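PDB 2EPG: tRNA-splicing ligase RtcB from Thermus thermophilus, which probably joins RNA ends bearing a 2',3'-cyclic or 3'-phosphate to 5'-hydroxyl ends, using GTP and manganese. Local coordinates for residues A[149-154]-A[164-169]; A[318-323]-A[327-332]. All coordinates share one frame; numbering follows the deposited sequence.

Interaction 1: residues A[149-154]-A[164-169]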
loop_
_atom_site.group_PDB
_atom_site.type_symbol
_atom_site.label_atom_id
_atom_site.label_comp_id
_atom_site.label_asym_id
_atom_site.label_seq_id
_atom_site.Cartn_x
_atom_site.Cartn_y
_atom_site.Cartn_z
ATOM N N VAL A 149 23.871 10.387 3.624
ATOM C CA VAL A 149 23.983 9.153 2.857
ATOM C C VAL A 149 23.501 9.600 1.484
ATOM O O VAL A 149 22.380 10.090 1.345
ATOM C CB VAL A 149 23.033 8.063 3.402
ATOM C CG1 VAL A 149 23.274 6.752 2.682
ATOM C CG2 VAL A 149 23.237 7.900 4.895
ATOM N N ARG A 150 24.338 9.453 0.468
ATOM C CA ARG A 150 23.946 9.906 -0.856
ATOM C C ARG A 150 24.361 8.951 -1.960
ATOM O O ARG A 150 25.374 8.269 -1.854
ATOM C CB ARG A 150 24.538 11.297 -1.104
ATOM C CG ARG A 150 24.139 12.316 -0.042
ATOM C CD ARG A 150 25.033 13.545 -0.081
ATOM N NE ARG A 150 24.772 14.451 1.039
ATOM C CZ ARG A 150 25.476 15.553 1.295
ATOM N NH1 ARG A 150 25.164 16.316 2.338
ATOM N NH2 ARG A 150 26.494 15.892 0.512
ATOM N N PHE A 151 23.566 8.916 -3.023
ATOM C CA PHE A 151 23.825 8.051 -4.164
ATOM C C PHE A 151 24.014 8.876 -5.437
ATOM O O PHE A 151 23.501 9.987 -5.547
ATOM C CB PHE A 151 22.647 7.091 -4.352
ATOM C CG PHE A 151 22.402 6.201 -3.172
ATOM C CD1 PHE A 151 23.145 5.038 -2.995
ATOM C CD2 PHE A 151 21.462 6.547 -2.212
ATOM C CE1 PHE A 151 22.954 4.236 -1.880
ATOM C CE2 PHE A 151 21.266 5.751 -1.094
ATOM C CZ PHE A 151 22.018 4.589 -0.929
ATOM N N SER A 152 24.746 8.327 -6.397
ATOM C CA SER A 152 24.969 9.013 -7.663
ATOM C C SER A 152 23.735 8.801 -8.533
ATOM O O SER A 152 22.916 7.917 -8.256
ATOM C CB SER A 152 26.189 8.432 -8.368
ATOM O OG SER A 152 25.945 7.084 -8.740
ATOM N N LYS A 153 23.599 9.605 -9.583
ATOM C CA LYS A 153 22.463 9.481 -10.483
ATOM C C LYS A 153 22.449 8.105 -11.152
ATOM O O LYS A 153 21.386 7.548 -11.438
ATOM C CB LYS A 153 22.495 10.601 -11.529
ATOM C CG LYS A 153 23.858 10.827 -12.158
ATOM C CD LYS A 153 23.937 12.193 -12.841
ATOM C CE LYS A 153 25.378 12.549 -13.211
ATOM N NZ LYS A 153 25.472 13.864 -13.918
ATOM N N ARG A 154 23.625 7.545 -11.397
ATOM C CA ARG A 154 23.672 6.229 -12.006
ATOM C C ARG A 154 23.179 5.201 -10.987
ATOM O O ARG A 154 22.529 4.223 -11.341
ATOM C CB ARG A 154 25.089 5.858 -12.428
ATOM C CG ARG A 154 25.120 4.569 -13.228
ATOM C CD ARG A 154 26.496 3.937 -13.241
ATOM N NE ARG A 154 26.941 3.579 -11.897
ATOM C CZ ARG A 154 28.090 2.966 -11.631
ATOM N NH1 ARG A 154 28.417 2.682 -10.374
ATOM N NH2 ARG A 154 28.913 2.631 -12.620
ATOM N N ALA A 164 14.334 -2.549 -3.907
ATOM C CA ALA A 164 14.922 -2.648 -2.575
ATOM C C ALA A 164 16.154 -3.534 -2.522
ATOM O O ALA A 164 17.073 -3.267 -1.754
ATOM C CB ALA A 164 13.875 -3.150 -1.567
ATOM N N GLY A 165 16.162 -4.590 -3.329
ATOM C CA GLY A 165 17.295 -5.497 -3.359
ATOM C C GLY A 165 18.630 -4.824 -3.654
ATOM O O GLY A 165 19.649 -5.280 -3.156
ATOM N N TRP A 166 18.638 -3.758 -4.460
ATOM C CA TRP A 166 19.888 -3.053 -4.789
ATOM C C TRP A 166 20.533 -2.567 -3.500
ATOM O O TRP A 166 21.729 -2.751 -3.288
ATOM C CB TRP A 166 19.622 -1.834 -5.691
ATOM C CG TRP A 166 20.875 -1.197 -6.298
ATOM C CD1 TRP A 166 21.406 -1.446 -7.536
ATOM C CD2 TRP A 166 21.727 -0.200 -5.694
ATOM N NE1 TRP A 166 22.526 -0.670 -7.739
ATOM C CE2 TRP A 166 22.745 0.101 -6.625
ATOM C CE3 TRP A 166 21.725 0.462 -4.458
ATOM C CZ2 TRP A 166 23.755 1.038 -6.361
ATOM C CZ3 TRP A 166 22.728 1.394 -4.190
ATOM C CH2 TRP A 166 23.733 1.673 -5.143
ATOM N N LEU A 167 19.727 -1.946 -2.643
ATOM C CA LEU A 167 20.197 -1.424 -1.368
ATOM C C LEU A 167 20.636 -2.525 -0.405
ATOM O O LEU A 167 21.638 -2.381 0.285
ATOM C CB LEU A 167 19.102 -0.587 -0.711
ATOM C CG LEU A 167 18.778 0.779 -1.329
ATOM C CD1 LEU A 167 17.539 1.371 -0.646
ATOM C CD2 LEU A 167 19.968 1.705 -1.149
ATOM N N VAL A 168 19.878 -3.617 -0.348
ATOM C CA VAL A 168 20.227 -4.715 0.542
ATOM C C VAL A 168 21.586 -5.312 0.165
ATOM O O VAL A 168 22.405 -5.596 1.036
ATOM C CB VAL A 168 19.168 -5.842 0.483
ATOM C CG1 VAL A 168 19.656 -7.059 1.270
ATOM C CG2 VAL A 168 17.857 -5.325 1.034
ATOM N N LYS A 169 21.802 -5.524 -1.132
ATOM C CA LYS A 169 23.060 -6.080 -1.620
ATOM C C LYS A 169 24.250 -5.167 -1.343
ATOM O O LYS A 169 25.382 -5.621 -1.394
ATOM C CB LYS A 169 22.958 -6.382 -3.118
ATOM C CG LYS A 169 22.004 -7.527 -3.425
ATOM C CD LYS A 169 21.581 -7.573 -4.891
ATOM C CE LYS A 169 22.767 -7.734 -5.822
ATOM N NZ LYS A 169 22.294 -7.932 -7.211
#

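Interaction 2: residues A[318-323]-A[327-332]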
loop_
_atom_site.group_PDB
_atom_site.type_symbol
_atom_site.label_atom_id
_atom_site.label_comp_id
_atom_site.label_asym_id
_atom_site.label_seq_id
_atom_site.Cartn_x
_atom_site.Cartn_y
_atom_site.Cartn_z
ATOM N N ALA A 318 18.972 3.319 14.719
ATOM C CA ALA A 318 18.491 4.065 15.865
ATOM C C ALA A 318 18.363 3.166 17.097
ATOM O O ALA A 318 18.711 3.579 18.199
ATOM C CB ALA A 318 17.156 4.719 15.541
ATOM N N PHE A 319 17.882 1.934 16.929
ATOM C CA PHE A 319 17.742 1.053 18.089
ATOM C C PHE A 319 19.117 0.767 18.675
ATOM O O PHE A 319 19.319 0.839 19.886
ATOM C CB PHE A 319 17.054 -0.265 17.710
ATOM C CG PHE A 319 15.543 -0.196 17.727
ATOM C CD1 PHE A 319 14.815 -0.911 18.672
ATOM C CD2 PHE A 319 14.851 0.570 16.793
ATOM C CE1 PHE A 319 13.405 -0.868 18.692
ATOM C CE2 PHE A 319 13.447 0.622 16.805
ATOM C CZ PHE A 319 12.728 -0.098 17.756
ATOM N N GLU A 320 20.066 0.465 17.800
ATOM C CA GLU A 320 21.424 0.172 18.221
ATOM C C GLU A 320 22.100 1.382 18.894
ATOM O O GLU A 320 22.808 1.233 19.883
ATOM C CB GLU A 320 22.230 -0.301 17.012
ATOM C CG GLU A 320 21.842 -1.682 16.558
ATOM C CD GLU A 320 22.176 -1.947 15.108
ATOM O OE1 GLU A 320 22.979 -1.180 14.537
ATOM O OE2 GLU A 320 21.633 -2.928 14.543
ATOM N N LYS A 321 21.863 2.575 18.361
ATOM C CA LYS A 321 22.446 3.790 18.915
ATOM C C LYS A 321 22.047 3.974 20.385
ATOM O O LYS A 321 22.825 4.494 21.184
ATOM C CB LYS A 321 21.993 4.999 18.080
ATOM C CG LYS A 321 22.885 6.231 18.178
ATOM C CD LYS A 321 22.693 6.945 19.496
ATOM C CE LYS A 321 23.572 8.184 19.598
ATOM N NZ LYS A 321 23.440 8.834 20.940
ATOM N N VAL A 322 20.845 3.537 20.753
ATOM C CA VAL A 322 20.396 3.689 22.133
ATOM C C VAL A 322 20.655 2.476 23.019
ATOM O O VAL A 322 20.129 2.399 24.130
ATOM C CB VAL A 322 18.903 4.039 22.220
ATOM C CG1 VAL A 322 18.650 5.391 21.541
ATOM C CG2 VAL A 322 18.076 2.939 21.575
ATOM N N GLY A 323 21.441 1.521 22.527
ATOM C CA GLY A 323 21.772 0.378 23.355
ATOM C C GLY A 323 21.274 -1.007 22.999
ATOM O O GLY A 323 21.742 -1.980 23.583
ATOM N N ARG A 327 21.296 -8.429 18.132
ATOM C CA ARG A 327 20.685 -9.633 18.671
ATOM C C ARG A 327 19.631 -9.292 19.718
ATOM O O ARG A 327 18.754 -10.098 19.994
ATOM C CB ARG A 327 21.752 -10.608 19.212
ATOM C CG ARG A 327 22.472 -10.225 20.489
ATOM C CD ARG A 327 23.809 -10.994 20.585
ATOM N NE ARG A 327 23.687 -12.390 20.146
ATOM C CZ ARG A 327 24.715 -13.214 19.926
ATOM N NH1 ARG A 327 24.486 -14.464 19.528
ATOM N NH2 ARG A 327 25.970 -12.800 20.097
ATOM N N ASP A 328 19.696 -8.089 20.282
ATOM C CA ASP A 328 18.690 -7.671 21.257
ATOM C C ASP A 328 17.399 -7.319 20.516
ATOM O O ASP A 328 16.322 -7.837 20.819
ATOM C CB ASP A 328 19.106 -6.408 22.028
ATOM C CG ASP A 328 20.131 -6.671 23.119
ATOM O OD1 ASP A 328 20.021 -7.701 23.820
ATOM O OD2 ASP A 328 21.036 -5.822 23.287
ATOM N N HIS A 329 17.511 -6.418 19.545
ATOM C CA HIS A 329 16.313 -5.978 18.848
ATOM C C HIS A 329 15.794 -6.921 17.782
ATOM O O HIS A 329 14.593 -7.002 17.582
ATOM C CB HIS A 329 16.499 -4.552 18.299
ATOM C CG HIS A 329 17.478 -4.430 17.170
ATOM N ND1 HIS A 329 17.308 -5.065 15.958
ATOM C CD2 HIS A 329 18.595 -3.671 17.041
ATOM C CE1 HIS A 329 18.272 -4.699 15.130
ATOM N NE2 HIS A 329 19.066 -3.854 15.762
ATOM N N GLY A 330 16.687 -7.654 17.125
ATOM C CA GLY A 330 16.272 -8.579 16.082
ATOM C C GLY A 330 15.160 -8.050 15.185
ATOM O O GLY A 330 14.212 -8.776 14.909
ATOM N N LEU A 331 15.278 -6.798 14.733
ATOM C CA LEU A 331 14.274 -6.177 13.868
ATOM C C LEU A 331 14.211 -6.782 12.459
ATOM O O LEU A 331 15.010 -6.454 11.585
ATOM C CB LEU A 331 14.535 -4.672 13.776
ATOM C CG LEU A 331 14.030 -3.873 14.983
ATOM C CD1 LEU A 331 14.794 -2.552 15.118
ATOM C CD2 LEU A 331 12.527 -3.631 14.815
ATOM N N ARG A 332 13.253 -7.670 12.238
ATOM C CA ARG A 332 13.132 -8.300 10.934
ATOM C C ARG A 332 11.937 -7.746 10.199
ATOM O O ARG A 332 11.010 -7.233 10.825
ATOM C CB ARG A 332 12.958 -9.814 11.078
ATOM C CG ARG A 332 14.038 -10.507 11.894
ATOM C CD ARG A 332 13.776 -12.002 11.923
ATOM N NE ARG A 332 14.524 -12.690 12.969
ATOM C CZ ARG A 332 14.354 -13.976 13.269
ATOM N NH1 ARG A 332 15.070 -14.539 14.240
ATOM N NH2 ARG A 332 13.460 -14.700 12.592
#

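Interaction 1: residues A[149-154]-A[164-169]
F151 overlaps the benzene half of the W166 indole with one side of its ring and reaches the side chain of L167 with its far end. The phenyl CE1 lies 3.7 Å from CZ3 of W166, near the indole plane and at its rim, while CD1 of F151 sits beside CZ3 and CH2. The two ring planes are turned 78° apart in an oblique approach, with centroids 5.8 Å apart. One step further out, CZ of F151 meets the methyl CD2 of L167 at 3.5 Å. W166 can offer its six-membered ring because its CG lies anti to the backbone N (chi1 -169°), which carries the indole out from helix 164-169 toward the chain leading into helix 153-162. The pyrrole N-H is occupied away from F151: NE1 of W166 donates to OE1 of E158, and R170 makes a cation-pi contact with the same indole. Immediately after F151, S152 takes the N-cap position of helix 153-162. No hydrogen bond joins the two segments, so their direct cohesion comes from dispersion and the hydrophobic effect, with the indole's polar edge satisfied separately.

Interaction 2: residues A[318-323]-A[327-332]
F319 and H329 cross obliquely over the short connection between two helices, where a Schellman motif ends helix 288-321 and helix 326-329 follows almost at once. Two rings and one branched side chain interlock here. L331 crosses the F319 side chain at about a right angle, and its methyl CD1 stands over one face of the phenyl ring in a CH-pi contact, 3.6 Å from the centroid and 15° off the normal. The same methyl also lies over a face of the H329 imidazole, offset toward its rim, and is thus shared between two aromatic surfaces. F319 meets the imidazole obliquely, its CB 3.8 Å from CD2 of H329.

The imidazole is fixed in rotation by a bond at each nitrogen. NE2 of H329 donates to OE2 of E320 at 3.0 Å, nearly straight, with the oxygen close to the ring plane and approached on its anti side. Carboxylate and imidazole are only 16° from coplanar. On the other side of the ring, ND1 of H329 accepts the backbone N-H of L331. With chi1 at 69°, CG of H329 lies between its own N and carbonyl carbon, which lets the ring bridge these two partners. A leucine in place of H329 would probably leave OE2 of E320 and the N-H of L331 without their present mates, and the carboxylate freer to turn.

Outside the two segments, F319 and L331 both touch V243 on strand 240-247. G323, with positive phi, is the C-prime residue of the Schellman motif, where its N binds O of E320 at 3.0 Å.

In the fold
From the N terminus, the chain passes through helix 127-137 before interaction 1 closes a short loop, in which helix 153-162 occupies nearly all the intervening residues. Interaction 2 follows much later and closes a still shorter turn, so the two loops lie in series, neither nesting nor crossing. Their centres are 23 Å apart, and their nearest atoms about 11 Å, without touching. Helix 288-321 links them: interaction 1 ties the start of helix 153-162 to helix 164-169, which packs in turn on A306, while the long helix's last turn supplies 318-323. Interaction 2 joins that end to helix 326-329 and the entry to strand 332-347; neighbours of H329 and L331 extend it to strand 110-119.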